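Plasmid pRiA4b Orf3-like domain-containing protein (Methanosarcina mazei, PDB 2I1S) is of unknown function, an archaeal member of the plasmid pRiA4b ORF-3-like family built around a mixed beta-sheet. Local coordinates at residues Y32-L35 with D36-K39. Residues are numbered along the deposited sequence; the frame is centred on the assembly and turned at random.
Sequences YTFL and DLHK
Two groups of Thr33 grip Asp36 OD2: the backbone N donates to it at 3.2 Å in a nearly straight bond, while Thr33 OG1 adds a weak bond to the same oxygen. The backbone N reaches the anti side of the carboxylate, 29° out of its plane. In return Asp36 N points straight at Thr33 OG1, a long and weak bond at 3.3 Å. A chi1 of 64° sets the threonine hydroxyl between its own N and carbonyl carbon, where Asp36 N can donate to it and OD2 lies within weak bonding distance. Asp36 CB lies over the centre of the Tyr32 ring, 3.4 Å from the ring centroid, a CH-pi contact made over the ring face. A water joins the far end of that ring to the helix, 2.9 Å from Tyr32 OH and donating to Asp36 O at 2.7 Å. Regular helical bonds follow, His38 N to Phe34 O at 2.8 Å and Lys39 N to Leu35 O at 3.0 Å. Phe34 packs edge-to-face on Phe55 of strand 53-58; His38 ND1 bonds to Tyr103 OH of strand 100-105, and NE2 to Asp49 OD2 beyond the helix. Reciprocal bonding between Thr33, the N-cap, and Asp36 is the capping box that starts helix 34-44.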
ATOM      1  N   TYR A  32      -8.541  -4.027 -13.324  1.00 36.95           N
ATOM      2  CA  TYR A  32      -8.765  -3.770 -11.908  1.00 36.89           C
ATOM      3  C   TYR A  32      -9.378  -2.417 -11.654  1.00 36.82           C
ATOM      4  O   TYR A  32      -9.023  -1.442 -12.318  1.00 37.00           O
ATOM      5  CB  TYR A  32      -7.446  -3.867 -11.140  1.00 37.14           C
ATOM      6  CG  TYR A  32      -7.327  -5.104 -10.266  1.00 36.39           C
ATOM      7  CD1 TYR A  32      -8.015  -6.280 -10.579  1.00 36.06           C
ATOM      8  CD2 TYR A  32      -6.504  -5.095  -9.139  1.00 34.48           C
ATOM      9  CE1 TYR A  32      -7.912  -7.397  -9.770  1.00 36.40           C
ATOM     10  CE2 TYR A  32      -6.389  -6.192  -8.339  1.00 34.37           C
ATOM     11  CZ  TYR A  32      -7.080  -7.343  -8.652  1.00 37.48           C
ATOM     12  OH  TYR A  32      -6.960  -8.438  -7.811  1.00 39.00           O
ATOM     13  N   THR A  33     -10.327  -2.385 -10.707  1.00 36.61           N
ATOM     14  CA  THR A  33     -10.907  -1.147 -10.224  1.00 36.33           C
ATOM     15  C   THR A  33      -9.998  -0.650  -9.101  1.00 36.74           C
ATOM     16  O   THR A  33      -9.069  -1.358  -8.685  1.00 37.69           O
ATOM     17  CB  THR A  33     -12.347  -1.341  -9.699  1.00 36.06           C
ATOM     18  OG1 THR A  33     -12.338  -2.203  -8.550  1.00 37.30           O
ATOM     19  CG2 THR A  33     -13.244  -1.956 -10.755  1.00 34.03           C
ATOM     20  N   PHE A  34     -10.238   0.568  -8.618  1.00 36.75           N
ATOM     21  CA  PHE A  34      -9.555   1.042  -7.422  1.00 36.25           C
ATOM     22  C   PHE A  34      -9.914   0.242  -6.165  1.00 36.54           C
ATOM     23  O   PHE A  34      -9.070   0.078  -5.301  1.00 37.80           O
ATOM     24  CB  PHE A  34      -9.699   2.558  -7.258  1.00 35.41           C
ATOM     25  CG  PHE A  34      -8.805   3.332  -8.196  1.00 34.87           C
ATOM     26  CD1 PHE A  34      -7.607   3.883  -7.745  1.00 34.11           C
ATOM     27  CD2 PHE A  34      -9.122   3.446  -9.542  1.00 32.52           C
ATOM     28  CE1 PHE A  34      -6.757   4.577  -8.631  1.00 35.29           C
ATOM     29  CE2 PHE A  34      -8.276   4.129 -10.425  1.00 34.25           C
ATOM     30  CZ  PHE A  34      -7.098   4.701  -9.973  1.00 32.77           C
ATOM     31  N   LEU A  35     -11.128  -0.298  -6.072  1.00 36.85           N
ATOM     32  CA  LEU A  35     -11.470  -1.134  -4.919  1.00 36.89           C
ATOM     33  C   LEU A  35     -10.534  -2.332  -4.855  1.00 36.88           C
ATOM     34  O   LEU A  35      -9.950  -2.609  -3.810  1.00 37.33           O
ATOM     35  CB  LEU A  35     -12.936  -1.582  -4.941  1.00 36.52           C
ATOM     36  CG  LEU A  35     -13.430  -2.450  -3.769  1.00 37.30           C
ATOM     37  CD1 LEU A  35     -13.184  -1.770  -2.388  1.00 38.48           C
ATOM     38  CD2 LEU A  35     -14.900  -2.784  -3.906  1.00 36.61           C
ATOM     39  N   ASP A  36     -10.409  -3.020  -5.983  1.00 36.76           N
ATOM     40  CA  ASP A  36      -9.499  -4.148  -6.168  1.00 37.40           C
ATOM     41  C   ASP A  36      -8.071  -3.839  -5.745  1.00 37.53           C
ATOM     42  O   ASP A  36      -7.420  -4.682  -5.084  1.00 38.53           O
ATOM     43  CB  ASP A  36      -9.476  -4.557  -7.647  1.00 37.87           C
ATOM     44  CG  ASP A  36     -10.754  -5.238  -8.109  1.00 37.59           C
ATOM     45  OD1 ASP A  36     -11.434  -5.896  -7.290  1.00 40.33           O
ATOM     46  OD2 ASP A  36     -11.072  -5.123  -9.309  1.00 38.73           O
ATOM     47  N   LEU A  37      -7.599  -2.640  -6.108  1.00 36.88           N
ATOM     48  CA  LEU A  37      -6.275  -2.149  -5.717  1.00 35.84           C
ATOM     49  C   LEU A  37      -6.157  -1.838  -4.215  1.00 35.96           C
ATOM     50  O   LEU A  37      -5.147  -2.188  -3.579  1.00 35.56           O
ATOM     51  CB  LEU A  37      -5.897  -0.925  -6.559  1.00 35.97           C
ATOM     52  CG  LEU A  37      -4.566  -0.218  -6.253  1.00 35.54           C
ATOM     53  CD1 LEU A  37      -3.393  -1.146  -6.551  1.00 37.51           C
ATOM     54  CD2 LEU A  37      -4.389   1.138  -6.973  1.00 34.80           C
ATOM     55  N   HIS A  38      -7.163  -1.163  -3.652  1.00 35.85           N
ATOM     56  CA  HIS A  38      -7.248  -0.993  -2.198  1.00 35.80           C
ATOM     57  C   HIS A  38      -7.008  -2.326  -1.503  1.00 36.26           C
ATOM     58  O   HIS A  38      -6.168  -2.424  -0.602  1.00 37.76           O
ATOM     59  CB  HIS A  38      -8.610  -0.424  -1.804  1.00 35.31           C
ATOM     60  CG  HIS A  38      -9.004  -0.711  -0.387  1.00 34.40           C
ATOM     61  ND1 HIS A  38      -8.331  -0.186   0.694  1.00 34.50           N
ATOM     62  CD2 HIS A  38     -10.024  -1.444   0.129  1.00 35.00           C
ATOM     63  CE1 HIS A  38      -8.914  -0.580   1.813  1.00 34.56           C
ATOM     64  NE2 HIS A  38      -9.940  -1.350   1.496  1.00 36.82           N
ATOM     65  N   LYS A  39      -7.713  -3.368  -1.941  1.00 36.11           N
ATOM     66  CA  LYS A  39      -7.565  -4.705  -1.335  1.00 35.97           C
ATOM     67  C   LYS A  39      -6.181  -5.335  -1.501  1.00 35.43           C
ATOM     68  O   LYS A  39      -5.777  -6.143  -0.675  1.00 35.63           O
ATOM     69  CB  LYS A  39      -8.639  -5.658  -1.832  1.00 35.11           C
ATOM     70  CG  LYS A  39     -10.012  -5.265  -1.398  1.00 37.07           C
ATOM     71  CD  LYS A  39     -11.032  -6.150  -2.050  1.00 39.82           C
ATOM     72  CE  LYS A  39     -12.432  -5.762  -1.602  1.00 44.10           C
ATOM     73  NZ  LYS A  39     -13.484  -6.363  -2.517  1.00 43.51           N
TER
HETATM   74  O   HOH W   1      -7.580  -7.334  -5.201  1.00 51.01           O